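Local coordinates for glyoxylate-induced Protein (Pseudomonas aeruginosa, PDB 1SQ4) that is of uncertain function but, as a two-domain cupin, may act as a ureidoglycine aminohydrolase, at residues T67-N78 / T132-K143. Residues are numbered along the deposited sequence; the frame is centred on the assembly and turned at random.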
ATOM      1  N   THR A  67       4.053 -27.126 -12.535  1.00 17.43           N
ATOM      2  CA  THR A  67       3.925 -27.831 -13.801  1.00 14.10           C
ATOM      3  C   THR A  67       5.285 -28.044 -14.443  1.00 13.44           C
ATOM      4  O   THR A  67       5.602 -29.134 -14.910  1.00 14.19           O
ATOM      5  CB  THR A  67       3.050 -27.066 -14.799  1.00 10.64           C
ATOM      6  OG1 THR A  67       1.728 -26.934 -14.272  1.00 10.09           O
ATOM      7  CG2 THR A  67       2.998 -27.803 -16.118  1.00 10.11           C
ATOM      8  N   PHE A  68       6.093 -26.995 -14.465  1.00 11.45           N
ATOM      9  CA  PHE A  68       7.404 -27.085 -15.083  1.00  9.47           C
ATOM     10  C   PHE A  68       8.533 -27.005 -14.079  1.00  8.23           C
ATOM     11  O   PHE A  68       8.362 -26.562 -12.943  1.00  8.77           O
ATOM     12  CB  PHE A  68       7.583 -25.958 -16.111  1.00  8.25           C
ATOM     13  CG  PHE A  68       6.784 -26.138 -17.370  1.00  7.36           C
ATOM     14  CD1 PHE A  68       7.112 -27.134 -18.288  1.00  8.13           C
ATOM     15  CD2 PHE A  68       5.730 -25.285 -17.662  1.00  7.02           C
ATOM     16  CE1 PHE A  68       6.399 -27.277 -19.487  1.00  7.99           C
ATOM     17  CE2 PHE A  68       5.013 -25.418 -18.853  1.00  9.43           C
ATOM     18  CZ  PHE A  68       5.350 -26.419 -19.771  1.00  7.16           C
ATOM     19  N   SER A  69       9.693 -27.458 -14.522  1.00  6.93           N
ATOM     20  CA  SER A  69      10.894 -27.416 -13.722  1.00  5.91           C
ATOM     21  C   SER A  69      11.982 -27.037 -14.728  1.00  6.33           C
ATOM     22  O   SER A  69      12.026 -27.553 -15.847  1.00  6.65           O
ATOM     23  CB  SER A  69      11.157 -28.779 -13.076  1.00  6.12           C
ATOM     24  OG  SER A  69      12.234 -29.465 -13.682  1.00  8.38           O
ATOM     25  N   GLN A  70      12.832 -26.097 -14.346  1.00  6.13           N
ATOM     26  CA  GLN A  70      13.896 -25.648 -15.222  1.00  4.82           C
ATOM     27  C   GLN A  70      15.215 -25.671 -14.469  1.00  4.31           C
ATOM     28  O   GLN A  70      15.283 -25.254 -13.313  1.00  5.51           O
ATOM     29  CB  GLN A  70      13.585 -24.232 -15.706  1.00  4.59           C
ATOM     30  CG  GLN A  70      14.704 -23.555 -16.458  1.00  6.30           C
ATOM     31  CD  GLN A  70      14.356 -22.124 -16.854  1.00 10.18           C
ATOM     32  OE1 GLN A  70      13.460 -21.500 -16.268  1.00 14.50           O
ATOM     33  NE2 GLN A  70      15.073 -21.593 -17.841  1.00  8.83           N
ATOM     34  N   TYR A  71      16.260 -26.182 -15.104  1.00  2.32           N
ATOM     35  CA  TYR A  71      17.567 -26.194 -14.460  1.00  2.76           C
ATOM     36  C   TYR A  71      18.584 -25.615 -15.437  1.00  3.37           C
ATOM     37  O   TYR A  71      18.387 -25.665 -16.651  1.00  2.24           O
ATOM     38  CB  TYR A  71      18.025 -27.611 -14.113  1.00  2.98           C
ATOM     39  CG  TYR A  71      17.025 -28.530 -13.465  1.00  1.38           C
ATOM     40  CD1 TYR A  71      16.102 -28.061 -12.535  1.00  1.36           C
ATOM     41  CD2 TYR A  71      17.080 -29.901 -13.700  1.00  1.00           C
ATOM     42  CE1 TYR A  71      15.266 -28.937 -11.849  1.00  1.00           C
ATOM     43  CE2 TYR A  71      16.251 -30.780 -13.018  1.00  1.00           C
ATOM     44  CZ  TYR A  71      15.349 -30.289 -12.090  1.00  1.00           C
ATOM     45  OH  TYR A  71      14.560 -31.150 -11.372  1.00  1.00           O
ATOM     46  N   ILE A  72      19.665 -25.057 -14.911  1.00  3.36           N
ATOM     47  CA  ILE A  72      20.715 -24.533 -15.766  1.00  4.73           C
ATOM     48  C   ILE A  72      21.946 -25.301 -15.312  1.00  6.65           C
ATOM     49  O   ILE A  72      22.580 -24.977 -14.300  1.00  6.32           O
ATOM     50  CB  ILE A  72      20.898 -22.995 -15.617  1.00  4.36           C
ATOM     51  CG1 ILE A  72      19.647 -22.267 -16.122  1.00  5.21           C
ATOM     52  CG2 ILE A  72      22.060 -22.520 -16.467  1.00  3.14           C
ATOM     53  CD1 ILE A  72      19.724 -20.742 -16.053  1.00  5.72           C
ATOM     54  N   VAL A  73      22.249 -26.351 -16.071  1.00  7.46           N
ATOM     55  CA  VAL A  73      23.346 -27.254 -15.767  1.00  7.27           C
ATOM     56  C   VAL A  73      24.711 -26.911 -16.325  1.00  6.43           C
ATOM     57  O   VAL A  73      24.859 -26.587 -17.490  1.00  7.90           O
ATOM     58  CB  VAL A  73      22.982 -28.670 -16.206  1.00  6.93           C
ATOM     59  CG1 VAL A  73      24.109 -29.623 -15.875  1.00  8.37           C
ATOM     60  CG2 VAL A  73      21.702 -29.092 -15.518  1.00  7.34           C
ATOM     61  N   GLU A  74      25.712 -27.007 -15.469  1.00  7.15           N
ATOM     62  CA  GLU A  74      27.076 -26.729 -15.853  1.00  8.76           C
ATOM     63  C   GLU A  74      27.869 -28.018 -15.710  1.00  9.38           C
ATOM     64  O   GLU A  74      28.016 -28.565 -14.604  1.00  9.49           O
ATOM     65  CB  GLU A  74      27.657 -25.639 -14.942  1.00 11.63           C
ATOM     66  CG  GLU A  74      29.159 -25.409 -15.073  1.00 14.58           C
ATOM     67  CD  GLU A  74      29.712 -24.424 -14.042  1.00 17.70           C
ATOM     68  OE1 GLU A  74      30.931 -24.434 -13.801  1.00 20.84           O
ATOM     69  OE2 GLU A  74      28.942 -23.629 -13.472  1.00 19.94           O
ATOM     70  N   LEU A  75      28.354 -28.528 -16.832  1.00  9.45           N
ATOM     71  CA  LEU A  75      29.151 -29.745 -16.804  1.00 10.72           C
ATOM     72  C   LEU A  75      30.597 -29.399 -17.029  1.00 10.54           C
ATOM     73  O   LEU A  75      30.942 -28.685 -17.968  1.00 11.10           O
ATOM     74  CB  LEU A  75      28.722 -30.715 -17.893  1.00  9.31           C
ATOM     75  CG  LEU A  75      27.295 -31.197 -17.769  1.00 10.07           C
ATOM     76  CD1 LEU A  75      26.980 -32.089 -18.955  1.00 10.39           C
ATOM     77  CD2 LEU A  75      27.113 -31.926 -16.451  1.00 10.41           C
ATOM     78  N   ALA A  76      31.439 -29.911 -16.152  1.00 12.01           N
ATOM     79  CA  ALA A  76      32.859 -29.690 -16.267  1.00 13.11           C
ATOM     80  C   ALA A  76      33.322 -30.742 -17.251  1.00 15.26           C
ATOM     81  O   ALA A  76      32.580 -31.671 -17.584  1.00 15.97           O
ATOM     82  CB  ALA A  76      33.532 -29.899 -14.933  1.00 11.09           C
ATOM     83  N   PRO A  77      34.556 -30.612 -17.738  1.00 16.98           N
ATOM     84  CA  PRO A  77      35.014 -31.618 -18.684  1.00 18.03           C
ATOM     85  C   PRO A  77      34.785 -33.018 -18.138  1.00 19.83           C
ATOM     86  O   PRO A  77      35.006 -33.278 -16.954  1.00 20.08           O
ATOM     87  CB  PRO A  77      36.482 -31.275 -18.849  1.00 17.14           C
ATOM     88  CG  PRO A  77      36.465 -29.780 -18.760  1.00 18.25           C
ATOM     89  CD  PRO A  77      35.553 -29.540 -17.574  1.00 17.25           C
ATOM     90  N   ASN A  78      34.310 -33.900 -19.016  1.00 21.92           N
ATOM     91  CA  ASN A  78      34.053 -35.297 -18.690  1.00 22.55           C
ATOM     92  C   ASN A  78      32.809 -35.455 -17.818  1.00 21.04           C
ATOM     93  O   ASN A  78      32.513 -36.547 -17.348  1.00 21.05           O
ATOM     94  CB  ASN A  78      35.286 -35.891 -17.996  1.00 25.60           C
ATOM     95  CG  ASN A  78      35.275 -37.401 -17.978  1.00 30.05           C
ATOM     96  OD1 ASN A  78      35.277 -38.041 -19.031  1.00 33.57           O
ATOM     97  ND2 ASN A  78      35.260 -37.986 -16.781  1.00 32.35           N
ATOM     98  N   THR A 132      34.360 -32.413 -24.284  1.00 12.16           N
ATOM     99  CA  THR A 132      35.361 -31.390 -24.597  1.00 12.22           C
ATOM    100  C   THR A 132      36.213 -31.058 -23.378  1.00 13.25           C
ATOM    101  O   THR A 132      35.988 -31.580 -22.288  1.00 13.99           O
ATOM    102  CB  THR A 132      34.737 -30.060 -25.089  1.00 11.94           C
ATOM    103  OG1 THR A 132      34.255 -29.317 -23.963  1.00 13.85           O
ATOM    104  CG2 THR A 132      33.591 -30.315 -26.059  1.00 10.41           C
ATOM    105  N   GLY A 133      37.194 -30.182 -23.574  1.00 14.37           N
ATOM    106  CA  GLY A 133      38.064 -29.782 -22.484  1.00 16.37           C
ATOM    107  C   GLY A 133      37.553 -28.514 -21.832  1.00 18.83           C
ATOM    108  O   GLY A 133      38.136 -28.012 -20.876  1.00 19.52           O
ATOM    109  N   GLN A 134      36.453 -27.992 -22.362  1.00 20.59           N
ATOM    110  CA  GLN A 134      35.846 -26.783 -21.830  1.00 20.88           C
ATOM    111  C   GLN A 134      34.481 -27.081 -21.201  1.00 19.94           C
ATOM    112  O   GLN A 134      33.796 -28.029 -21.599  1.00 19.59           O
ATOM    113  CB  GLN A 134      35.674 -25.755 -22.940  1.00 23.30           C
ATOM    114  CG  GLN A 134      36.447 -24.488 -22.689  1.00 28.68           C
ATOM    115  CD  GLN A 134      37.935 -24.706 -22.812  1.00 32.07           C
ATOM    116  OE1 GLN A 134      38.736 -23.963 -22.230  1.00 32.75           O
ATOM    117  NE2 GLN A 134      38.322 -25.727 -23.589  1.00 33.76           N
ATOM    118  N   HIS A 135      34.084 -26.271 -20.224  1.00 16.63           N
ATOM    119  CA  HIS A 135      32.803 -26.476 -19.578  1.00 14.81           C
ATOM    120  C   HIS A 135      31.678 -26.276 -20.560  1.00 13.75           C
ATOM    121  O   HIS A 135      31.850 -25.670 -21.617  1.00 13.42           O
ATOM    122  CB  HIS A 135      32.608 -25.521 -18.407  1.00 15.36           C
ATOM    123  CG  HIS A 135      33.525 -25.785 -17.256  1.00 16.75           C
ATOM    124  ND1 HIS A 135      33.192 -25.472 -15.958  1.00 18.04           N
ATOM    125  CD2 HIS A 135      34.764 -26.322 -17.210  1.00 17.36           C
ATOM    126  CE1 HIS A 135      34.188 -25.806 -15.158  1.00 17.06           C
ATOM    127  NE2 HIS A 135      35.154 -26.323 -15.892  1.00 18.63           N
ATOM    128  N   THR A 136      30.517 -26.802 -20.209  1.00 12.50           N
ATOM    129  CA  THR A 136      29.356 -26.668 -21.068  1.00 12.51           C
ATOM    130  C   THR A 136      28.168 -26.267 -20.202  1.00 11.18           C
ATOM    131  O   THR A 136      28.079 -26.648 -19.039  1.00 12.79           O
ATOM    132  CB  THR A 136      29.071 -27.986 -21.803  1.00  9.72           C
ATOM    133  OG1 THR A 136      30.241 -28.370 -22.524  1.00  9.43           O
ATOM    134  CG2 THR A 136      27.925 -27.819 -22.782  1.00  9.22           C
ATOM    135  N   ARG A 137      27.253 -25.494 -20.764  1.00  9.15           N
ATOM    136  CA  ARG A 137      26.108 -25.065 -19.993  1.00  8.14           C
ATOM    137  C   ARG A 137      24.839 -25.132 -20.810  1.00  7.33           C
ATOM    138  O   ARG A 137      24.779 -24.629 -21.935  1.00  8.61           O
ATOM    139  CB  ARG A 137      26.351 -23.646 -19.475  1.00  8.86           C
ATOM    140  CG  ARG A 137      27.660 -23.507 -18.688  1.00  8.03           C
ATOM    141  CD  ARG A 137      27.810 -22.117 -18.115  1.00 10.77           C
ATOM    142  NE  ARG A 137      28.817 -22.082 -17.066  1.00 12.92           N
ATOM    143  CZ  ARG A 137      30.123 -22.105 -17.287  1.00 13.43           C
ATOM    144  NH1 ARG A 137      30.588 -22.150 -18.527  1.00 12.22           N
ATOM    145  NH2 ARG A 137      30.965 -22.117 -16.264  1.00 14.89           N
ATOM    146  N   PHE A 138      23.822 -25.768 -20.246  1.00  6.54           N
ATOM    147  CA  PHE A 138      22.548 -25.894 -20.937  1.00  6.45           C
ATOM    148  C   PHE A 138      21.352 -25.786 -20.010  1.00  5.79           C
ATOM    149  O   PHE A 138      21.479 -25.918 -18.798  1.00  6.39           O
ATOM    150  CB  PHE A 138      22.463 -27.230 -21.685  1.00  3.71           C
ATOM    151  CG  PHE A 138      22.513 -28.443 -20.786  1.00  2.07           C
ATOM    152  CD1 PHE A 138      23.721 -28.885 -20.262  1.00  1.36           C
ATOM    153  CD2 PHE A 138      21.362 -29.187 -20.534  1.00  1.91           C
ATOM    154  CE1 PHE A 138      23.779 -30.036 -19.497  1.00  1.00           C
ATOM    155  CE2 PHE A 138      21.412 -30.339 -19.767  1.00  1.00           C
ATOM    156  CZ  PHE A 138      22.619 -30.768 -19.259  1.00  1.00           C
ATOM    157  N   HIS A 139      20.188 -25.556 -20.611  1.00  5.44           N
ATOM    158  CA  HIS A 139      18.938 -25.446 -19.880  1.00  4.91           C
ATOM    159  C   HIS A 139      18.210 -26.770 -19.991  1.00  4.83           C
ATOM    160  O   HIS A 139      18.203 -27.388 -21.049  1.00  6.80           O
ATOM    161  CB  HIS A 139      18.053 -24.335 -20.460  1.00  2.39           C
ATOM    162  CG  HIS A 139      18.481 -22.953 -20.081  1.00  2.22           C
ATOM    163  ND1 HIS A 139      17.652 -22.072 -19.423  1.00  1.00           N
ATOM    164  CD2 HIS A 139      19.648 -22.291 -20.280  1.00  1.78           C
ATOM    165  CE1 HIS A 139      18.286 -20.929 -19.235  1.00  2.42           C
ATOM    166  NE2 HIS A 139      19.500 -21.038 -19.746  1.00  3.29           N
ATOM    167  N   TRP A 140      17.594 -27.202 -18.899  1.00  4.14           N
ATOM    168  CA  TRP A 140      16.865 -28.458 -18.889  1.00  2.97           C
ATOM    169  C   TRP A 140      15.458 -28.194 -18.354  1.00  4.66           C
ATOM    170  O   TRP A 140      15.252 -27.963 -17.165  1.00  6.52           O
ATOM    171  CB  TRP A 140      17.622 -29.465 -18.018  1.00  3.53           C
ATOM    172  CG  TRP A 140      17.055 -30.868 -17.956  1.00  3.00           C
ATOM    173  CD1 TRP A 140      16.013 -31.371 -18.675  1.00  4.02           C
ATOM    174  CD2 TRP A 140      17.465 -31.916 -17.063  1.00  2.43           C
ATOM    175  NE1 TRP A 140      15.738 -32.665 -18.276  1.00  4.20           N
ATOM    176  CE2 TRP A 140      16.617 -33.021 -17.283  1.00  1.77           C
ATOM    177  CE3 TRP A 140      18.469 -32.026 -16.083  1.00  1.96           C
ATOM    178  CZ2 TRP A 140      16.732 -34.215 -16.574  1.00  1.54           C
ATOM    179  CZ3 TRP A 140      18.583 -33.222 -15.374  1.00  1.00           C
ATOM    180  CH2 TRP A 140      17.716 -34.294 -15.625  1.00  1.00           C
ATOM    181  N   ILE A 141      14.484 -28.225 -19.252  1.00  4.26           N
ATOM    182  CA  ILE A 141      13.110 -27.978 -18.881  1.00  3.04           C
ATOM    183  C   ILE A 141      12.330 -29.292 -18.785  1.00  3.81           C
ATOM    184  O   ILE A 141      12.267 -30.057 -19.749  1.00  3.48           O
ATOM    185  CB  ILE A 141      12.483 -27.038 -19.908  1.00  1.45           C
ATOM    186  CG1 ILE A 141      13.311 -25.761 -19.982  1.00  2.25           C
ATOM    187  CG2 ILE A 141      11.069 -26.717 -19.520  1.00  1.00           C
ATOM    188  CD1 ILE A 141      12.980 -24.866 -21.144  1.00  4.62           C
ATOM    189  N   ARG A 142      11.731 -29.543 -17.622  1.00  5.19           N
ATOM    190  CA  ARG A 142      10.982 -30.779 -17.393  1.00  6.21           C
ATOM    191  C   ARG A 142       9.498 -30.611 -17.128  1.00  5.85           C
ATOM    192  O   ARG A 142       9.058 -29.586 -16.605  1.00  8.15           O
ATOM    193  CB  ARG A 142      11.590 -31.562 -16.217  1.00  6.67           C
ATOM    194  CG  ARG A 142      13.004 -32.075 -16.475  1.00  6.34           C
ATOM    195  CD  ARG A 142      13.706 -32.548 -15.211  1.00  6.09           C
ATOM    196  NE  ARG A 142      13.275 -33.859 -14.718  1.00  5.26           N
ATOM    197  CZ  ARG A 142      12.439 -34.044 -13.703  1.00  5.15           C
ATOM    198  NH1 ARG A 142      11.927 -32.997 -13.068  1.00  6.70           N
ATOM    199  NH2 ARG A 142      12.141 -35.272 -13.304  1.00  3.63           N
ATOM    200  N   LYS A 143       8.735 -31.638 -17.485  1.00  3.99           N
ATOM    201  CA  LYS A 143       7.296 -31.650 -17.266  1.00  3.70           C
ATOM    202  C   LYS A 143       6.754 -33.052 -17.413  1.00  4.24           C
ATOM    203  O   LYS A 143       7.245 -33.837 -18.218  1.00  5.12           O
ATOM    204  CB  LYS A 143       6.568 -30.762 -18.275  1.00  3.52           C
ATOM    205  CG  LYS A 143       5.037 -30.850 -18.204  1.00  1.00           C
ATOM    206  CD  LYS A 143       4.425 -30.224 -19.449  1.00  1.00           C
ATOM    207  CE  LYS A 143       2.894 -30.131 -19.429  1.00  1.00           C
ATOM    208  NZ  LYS A 143       2.170 -31.380 -19.079  1.00  1.00           N
TER
HETATM  209  O   HOH W   1      14.514 -28.990 -15.083  1.00  7.48           O
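Tyr71 turns an edge to one face of the Trp140 indole, an offset edge-to-face pair with ring centroids 5.3 Å apart and planes at 88°; Tyr71 CD2 makes the nearest approach, 3.5 Å from Trp140 CE3. The tyrosine hydroxyl is hydrogen-bonded to His269 of the second subunit, so this face of the sheet reaches a subunit interface. Two residues of the partner strand meet the His139 ring: Ile72 CG1 sits over one face toward the rim, 3.8 Å from the centroid, while Gln70 NE2 donates to His139 ND1 at the edge (3.1 Å), close to both the ring and amide planes. Gln70 runs alongside His139 because its extended side chain leaves the backbone with CG opposite N (chi1 171°), and its OE1 is hydrogen-bonded to Tyr263. On the Tyr71 face of the sheet, Val73 CB lies over one face of the Phe138 ring toward its rim, 4.0 Å from the centroid, and Leu75 CD1 meets that ring's edge. Further along, Ala76 CA covers the centre of one His135 face, and His135 ND1 donates to Glu74 OE1 (3.3 Å) in the His135 ring plane, reaching OE1 from its anti side and somewhat out of the carboxylate plane. OE1 also forms a long salt bridge with Arg137 NH2 (3.4 Å); Arg137 NH1 pairs with Glu98, and Glu74 OE2 with Arg53. The two arginines probably favour the ionised Glu74. Between the two faces, paired backbone hydrogen bonds join Ser69 to Arg142, Tyr71 to Trp140, Val73 to Phe138 and Leu75 to Thr136. The strand axes run at 161°. These antiparallel neighbours, distant in sequence, are adjoining staves of the N-terminal beta-barrel in a bicupin fold.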